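Local structure of single-strand DNA-binding protein (Agrobacterium tumefaciens, 3BTP) at residues 152-155 / 156-160; 498-501 / 502-505. The protein binds single-stranded DNA regardless of its sequence and mediates nuclear uptake of the transferred T-DNA strand during plant transformation by Agrobacterium. All blocks are in the same frame, centred on the assembly; numbering follows the deposited sequence.

Contact 1: residues 152-155 / 156-160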
ATOM      1  N   TYR A 152      -0.306  15.926   3.939  1.00 20.39           N
ATOM      2  CA  TYR A 152      -0.505  16.057   2.470  1.00 20.32           C
ATOM      3  C   TYR A 152      -1.243  14.814   1.907  1.00 19.54           C
ATOM      4  O   TYR A 152      -0.816  13.692   2.166  1.00 19.01           O
ATOM      5  CB  TYR A 152       0.840  16.190   1.783  1.00 20.44           C
ATOM      6  CG  TYR A 152       1.667  17.306   2.327  1.00 21.11           C
ATOM      7  CD1 TYR A 152       1.514  18.601   1.828  1.00 22.01           C
ATOM      8  CD2 TYR A 152       2.576  17.093   3.376  1.00 22.88           C
ATOM      9  CE1 TYR A 152       2.235  19.642   2.348  1.00 21.76           C
ATOM     10  CE2 TYR A 152       3.315  18.134   3.912  1.00 20.22           C
ATOM     11  CZ  TYR A 152       3.149  19.399   3.367  1.00 21.42           C
ATOM     12  OH  TYR A 152       3.896  20.440   3.823  1.00 23.77           O
ATOM     13  N   ARG A 153      -2.318  15.015   1.172  1.00 18.51           N
ATOM     14  CA  ARG A 153      -3.112  13.925   0.597  1.00 20.11           C
ATOM     15  C   ARG A 153      -2.307  13.355  -0.592  1.00 21.64           C
ATOM     16  O   ARG A 153      -1.772  14.123  -1.385  1.00 21.73           O
ATOM     17  CB  ARG A 153      -4.440  14.463   0.092  1.00 18.45           C
ATOM     18  CG  ARG A 153      -5.470  13.365  -0.260  1.00 19.60           C
ATOM     19  CD  ARG A 153      -6.685  13.946  -1.072  1.00 20.68           C
ATOM     20  NE  ARG A 153      -7.635  12.866  -1.427  1.00 19.92           N
ATOM     21  CZ  ARG A 153      -8.533  12.314  -0.600  1.00 23.91           C
ATOM     22  NH1 ARG A 153      -8.694  12.760   0.655  1.00 22.45           N
ATOM     23  NH2 ARG A 153      -9.320  11.322  -1.041  1.00 24.84           N
ATOM     24  N   ASP A 154      -2.154  12.026  -0.692  1.00 23.19           N
ATOM     25  CA  ASP A 154      -1.493  11.417  -1.853  1.00 22.86           C
ATOM     26  C   ASP A 154      -2.560  11.020  -2.874  1.00 23.15           C
ATOM     27  O   ASP A 154      -3.716  11.403  -2.714  1.00 22.19           O
ATOM     28  CB  ASP A 154      -0.544  10.262  -1.475  1.00 22.45           C
ATOM     29  CG  ASP A 154      -1.263   8.929  -1.109  1.00 23.63           C
ATOM     30  OD1 ASP A 154      -2.517   8.831  -1.179  1.00 27.07           O
ATOM     31  OD2 ASP A 154      -0.535   7.967  -0.674  1.00 24.03           O
ATOM     32  N   GLY A 155      -2.188  10.210  -3.885  1.00 22.89           N
ATOM     33  CA  GLY A 155      -3.129   9.885  -4.946  1.00 22.74           C
ATOM     34  C   GLY A 155      -4.314   9.005  -4.594  1.00 23.22           C
ATOM     35  O   GLY A 155      -5.300   9.011  -5.312  1.00 23.38           O
ATOM     36  N   VAL A 156      -4.233   8.274  -3.494  1.00 23.26           N
ATOM     37  CA  VAL A 156      -5.334   7.443  -2.975  1.00 23.79           C
ATOM     38  C   VAL A 156      -5.992   7.996  -1.681  1.00 24.47           C
ATOM     39  O   VAL A 156      -6.870   7.348  -1.107  1.00 25.42           O
ATOM     40  CB  VAL A 156      -4.881   5.934  -2.785  1.00 24.68           C
ATOM     41  CG1 VAL A 156      -4.432   5.342  -4.147  1.00 24.96           C
ATOM     42  CG2 VAL A 156      -3.699   5.816  -1.854  1.00 24.83           C
ATOM     43  N   GLY A 157      -5.607   9.179  -1.198  1.00 22.31           N
ATOM     44  CA  GLY A 157      -6.274   9.679   0.010  1.00 20.94           C
ATOM     45  C   GLY A 157      -5.625   9.272   1.334  1.00 20.07           C
ATOM     46  O   GLY A 157      -6.220   9.434   2.378  1.00 19.37           O
ATOM     47  N   ASN A 158      -4.411   8.711   1.266  1.00 20.24           N
ATOM     48  CA  ASN A 158      -3.485   8.623   2.426  1.00 20.15           C
ATOM     49  C   ASN A 158      -2.958  10.017   2.689  1.00 19.74           C
ATOM     50  O   ASN A 158      -2.849  10.823   1.746  1.00 21.11           O
ATOM     51  CB  ASN A 158      -2.295   7.726   2.149  1.00 16.58           C
ATOM     52  CG  ASN A 158      -2.694   6.343   1.644  1.00 18.59           C
ATOM     53  OD1 ASN A 158      -3.656   5.721   2.098  1.00 12.53           O
ATOM     54  ND2 ASN A 158      -1.940   5.865   0.677  1.00 19.32           N
ATOM     55  N   TYR A 159      -2.655  10.297   3.948  1.00 17.67           N
ATOM     56  CA  TYR A 159      -2.131  11.595   4.362  1.00 16.11           C
ATOM     57  C   TYR A 159      -0.739  11.426   5.010  1.00 17.49           C
ATOM     58  O   TYR A 159      -0.544  10.670   5.994  1.00 17.22           O
ATOM     59  CB  TYR A 159      -3.156  12.347   5.293  1.00 15.31           C
ATOM     60  CG  TYR A 159      -4.292  13.064   4.531  1.00 14.62           C
ATOM     61  CD1 TYR A 159      -4.162  14.358   4.110  1.00 13.62           C
ATOM     62  CD2 TYR A 159      -5.451  12.410   4.190  1.00 16.62           C
ATOM     63  CE1 TYR A 159      -5.190  15.022   3.408  1.00 14.52           C
ATOM     64  CE2 TYR A 159      -6.492  13.042   3.454  1.00 17.78           C
ATOM     65  CZ  TYR A 159      -6.352  14.355   3.080  1.00 17.19           C
ATOM     66  OH  TYR A 159      -7.338  14.993   2.346  1.00 16.85           O
ATOM     67  N   TYR A 160       0.215  12.152   4.461  1.00 18.21           N
ATOM     68  CA  TYR A 160       1.634  12.080   4.868  1.00 19.13           C
ATOM     69  C   TYR A 160       2.020  13.337   5.577  1.00 19.59           C
ATOM     70  O   TYR A 160       1.728  14.425   5.090  1.00 18.69           O
ATOM     71  CB  TYR A 160       2.567  11.995   3.650  1.00 17.82           C
ATOM     72  CG  TYR A 160       2.626  10.647   2.966  1.00 20.97           C
ATOM     73  CD1 TYR A 160       3.731   9.814   3.150  1.00 20.86           C
ATOM     74  CD2 TYR A 160       1.573  10.190   2.154  1.00 21.82           C
ATOM     75  CE1 TYR A 160       3.809   8.600   2.524  1.00 22.04           C
ATOM     76  CE2 TYR A 160       1.620   8.944   1.549  1.00 22.85           C
ATOM     77  CZ  TYR A 160       2.756   8.151   1.732  1.00 22.76           C
ATOM     78  OH  TYR A 160       2.890   6.928   1.096  1.00 17.55           O
TER
HETATM   79  O   HOH W   1       1.832   6.839  -1.115  1.00 17.14           O

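Contact 2: residues 498-501 / 502-505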
ATOM      1  N   VAL A 498       0.555 -24.831  -3.690  1.00 28.34           N
ATOM      2  CA  VAL A 498       1.278 -26.008  -3.172  1.00 29.54           C
ATOM      3  C   VAL A 498       0.427 -26.936  -2.281  1.00 30.18           C
ATOM      4  O   VAL A 498       0.606 -28.155  -2.353  1.00 31.28           O
ATOM      5  CB  VAL A 498       2.691 -25.722  -2.498  1.00 30.74           C
ATOM      6  CG1 VAL A 498       3.813 -25.733  -3.508  1.00 32.33           C
ATOM      7  CG2 VAL A 498       2.729 -24.499  -1.708  1.00 30.01           C
ATOM      8  N   VAL A 499      -0.519 -26.392  -1.511  1.00 29.81           N
ATOM      9  CA  VAL A 499      -1.387 -27.159  -0.594  1.00 30.56           C
ATOM     10  C   VAL A 499      -2.231 -28.189  -1.305  1.00 29.88           C
ATOM     11  O   VAL A 499      -2.504 -29.305  -0.770  1.00 28.41           O
ATOM     12  CB  VAL A 499      -2.330 -26.229   0.271  1.00 32.42           C
ATOM     13  CG1 VAL A 499      -3.306 -27.045   1.094  1.00 35.44           C
ATOM     14  CG2 VAL A 499      -1.493 -25.336   1.238  1.00 34.35           C
ATOM     15  N   GLU A 500      -2.647 -27.842  -2.518  1.00 28.04           N
ATOM     16  CA  GLU A 500      -3.285 -28.825  -3.348  1.00 28.03           C
ATOM     17  C   GLU A 500      -2.317 -29.918  -3.791  1.00 27.20           C
ATOM     18  O   GLU A 500      -2.736 -31.044  -3.979  1.00 26.14           O
ATOM     19  CB  GLU A 500      -3.976 -28.179  -4.562  1.00 29.20           C
ATOM     20  CG  GLU A 500      -5.268 -27.534  -4.216  1.00 30.63           C
ATOM     21  CD  GLU A 500      -6.296 -28.598  -3.821  1.00 38.01           C
ATOM     22  OE1 GLU A 500      -6.776 -29.311  -4.759  1.00 38.09           O
ATOM     23  OE2 GLU A 500      -6.577 -28.743  -2.589  1.00 36.20           O
ATOM     24  N   TYR A 501      -1.032 -29.590  -3.989  1.00 27.31           N
ATOM     25  CA  TYR A 501      -0.065 -30.627  -4.400  1.00 28.48           C
ATOM     26  C   TYR A 501       0.087 -31.702  -3.282  1.00 29.29           C
ATOM     27  O   TYR A 501       0.109 -32.897  -3.558  1.00 30.24           O
ATOM     28  CB  TYR A 501       1.296 -30.043  -4.789  1.00 27.22           C
ATOM     29  CG  TYR A 501       1.394 -29.627  -6.241  1.00 25.56           C
ATOM     30  CD1 TYR A 501       0.773 -28.472  -6.697  1.00 22.94           C
ATOM     31  CD2 TYR A 501       2.082 -30.417  -7.161  1.00 28.81           C
ATOM     32  CE1 TYR A 501       0.856 -28.088  -8.014  1.00 27.01           C
ATOM     33  CE2 TYR A 501       2.169 -30.066  -8.549  1.00 28.35           C
ATOM     34  CZ  TYR A 501       1.560 -28.885  -8.948  1.00 30.49           C
ATOM     35  OH  TYR A 501       1.678 -28.496 -10.252  1.00 27.90           O
ATOM     36  N   GLU A 502       0.158 -31.234  -2.060  1.00 28.98           N
ATOM     37  CA  GLU A 502       0.203 -32.055  -0.867  1.00 32.61           C
ATOM     38  C   GLU A 502      -1.062 -32.872  -0.629  1.00 31.48           C
ATOM     39  O   GLU A 502      -0.991 -34.023  -0.312  1.00 33.87           O
ATOM     40  CB  GLU A 502       0.429 -31.128   0.318  1.00 31.19           C
ATOM     41  CG  GLU A 502       1.554 -31.507   1.168  1.00 42.00           C
ATOM     42  CD  GLU A 502       1.782 -30.449   2.277  1.00 52.95           C
ATOM     43  OE1 GLU A 502       2.213 -29.299   1.908  1.00 57.82           O
ATOM     44  OE2 GLU A 502       1.503 -30.764   3.476  1.00 50.89           O
ATOM     45  N   ARG A 503      -2.216 -32.276  -0.813  1.00 31.31           N
ATOM     46  CA  ARG A 503      -3.479 -32.916  -0.551  1.00 31.58           C
ATOM     47  C   ARG A 503      -3.667 -34.049  -1.559  1.00 31.72           C
ATOM     48  O   ARG A 503      -3.939 -35.164  -1.177  1.00 31.65           O
ATOM     49  CB  ARG A 503      -4.636 -31.901  -0.572  1.00 30.66           C
ATOM     50  CG  ARG A 503      -6.057 -32.517  -0.395  1.00 33.38           C
ATOM     51  CD  ARG A 503      -7.140 -31.387  -0.493  1.00 33.28           C
ATOM     52  NE  ARG A 503      -7.452 -31.041  -1.908  1.00 34.50           N
ATOM     53  CZ  ARG A 503      -8.118 -31.841  -2.746  1.00 35.14           C
ATOM     54  NH1 ARG A 503      -8.525 -33.063  -2.365  1.00 38.48           N
ATOM     55  NH2 ARG A 503      -8.337 -31.463  -3.985  1.00 28.71           N
ATOM     56  N   LEU A 504      -3.429 -33.778  -2.838  1.00 31.87           N
ATOM     57  CA  LEU A 504      -3.541 -34.813  -3.871  1.00 30.91           C
ATOM     58  C   LEU A 504      -2.310 -35.709  -3.989  1.00 29.83           C
ATOM     59  O   LEU A 504      -2.284 -36.566  -4.858  1.00 29.70           O
ATOM     60  CB  LEU A 504      -3.865 -34.178  -5.240  1.00 31.59           C
ATOM     61  CG  LEU A 504      -5.188 -33.402  -5.282  1.00 32.96           C
ATOM     62  CD1 LEU A 504      -5.371 -32.636  -6.587  1.00 31.76           C
ATOM     63  CD2 LEU A 504      -6.324 -34.374  -5.046  1.00 36.53           C
ATOM     64  N   MET A 505      -1.312 -35.514  -3.118  1.00 29.31           N
ATOM     65  CA  MET A 505      -0.027 -36.270  -3.151  1.00 28.13           C
ATOM     66  C   MET A 505       0.650 -36.181  -4.546  1.00 29.81           C
ATOM     67  O   MET A 505       1.226 -37.149  -5.056  1.00 28.56           O
ATOM     68  CB  MET A 505      -0.202 -37.752  -2.635  1.00 27.86           C
ATOM     69  CG  MET A 505      -0.577 -37.835  -1.150  1.00 26.49           C
ATOM     70  SD  MET A 505      -1.142 -39.438  -0.556  1.00 20.46           S
ATOM     71  CE  MET A 505      -2.787 -39.508  -1.157  1.00 25.10           C
TER

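Contact 1: residues 152-155 / 156-160
D154 ties the hairpin turn together through both carboxylate oxygens. OD1 accepts from V156 N at 2.9 Å and from N158 N at 3.1 Å; the two N-H groups arrive over opposite faces of the carboxylate plane. OD2 turns its syn lone pair to N158 ND2, 2.9 Å away, with carboxylate and amide planes 64° apart. With chi1 at 76°, CG sits between backbone N and carbonyl carbon, bringing the acid back over the turn. A water bridges D154 OD2 to Y160 OH, and the Y160 ring edge, at CE2, lies 3.2 Å from OD2. D154 to G157 form a type I turn whose last residue, G157, has positive phi; with D154 N to N158 O at 2.8 Å and a longer G157 N to D154 O bond (3.3 Å), this is a 3:5 hairpin with a G1 bulge. R153 and Y159 form a non-hydrogen-bonded antiparallel pair. The extended R153 chain runs over the Y159 ring, CB 3.4 Å from CE1, and NH1 donates to Y159 OH at 3.1 Å within the guanidinium plane; that OH also hydrogen-bonds D115 O. G157 CA covers one guanidinium face; D115 and E304 salt-bridge R153 NH1. On the other sheet face, Y152 and Y160, the hydrogen-bonded pair (Y152 N to Y160 O, Y160 N to Y152 O), pack on A165 of helix 162-167; V156 and N158 touch Y319 of helix 317-323.

Contact 2: residues 498-501 / 502-505
E500 places CG beside its backbone N (chi1 -77°) and bends at chi2, swinging the carboxylate along the helix toward R503. R503 starts the other way, with CG anti to the backbone N, and stays extended until a bend at chi3 turns the guanidinium to meet it. The two side chains lie alongside each other, pointing the same way, and form a side-on, two-pronged salt bridge: NE of R503 reaches OE2 of E500 at 2.6 Å and NH2 reaches OE1 at 2.8 Å. The NE bond is nearly straight, 172° at the hydrogen, and lies in the guanidinium plane. With the planes of the two groups 29° apart, the paired bonds restrain rotation of both ends. This is an i to i+3 pair in the last turn of the short helix 498-503, whose backbone bonds run from E502 N to V498 O, R503 N to V499 O and L504 N to E500 O. A Schellman motif ends the helix: M505 takes positive phi, and its N bonds to E502 O at 3.2 Å. L504 lays CG over one guanidinium face of R503, toward its rim, and also rests CG 3.6 Å from E500 O. Y501 sends its hydroxyl to D484 and packs on I482 of strand 480-485; V498 touches V480 and I482 of that strand, which belongs to the closed barrel.

Overall arrangement
Contact 1 and contact 2 lie far apart in one chain: their centres are 42 Å from each other and their nearest atoms about 31 Å, with no touch between them. The hairpin of 152-160 belongs to a four-stranded antiparallel sheet, with 159-160 as an outermost strand within the chain, and its centre is 12 Å from the centre of the chain. Residues 498-505 follow directly on strand 494-497 of the eight-stranded barrel and lie at the periphery, 31 Å from the chain centre. The first contact is partly buried, the second a surface one. A PEG molecule, probably from crystallisation, is hydrogen-bonded to G155 N, within contact 1.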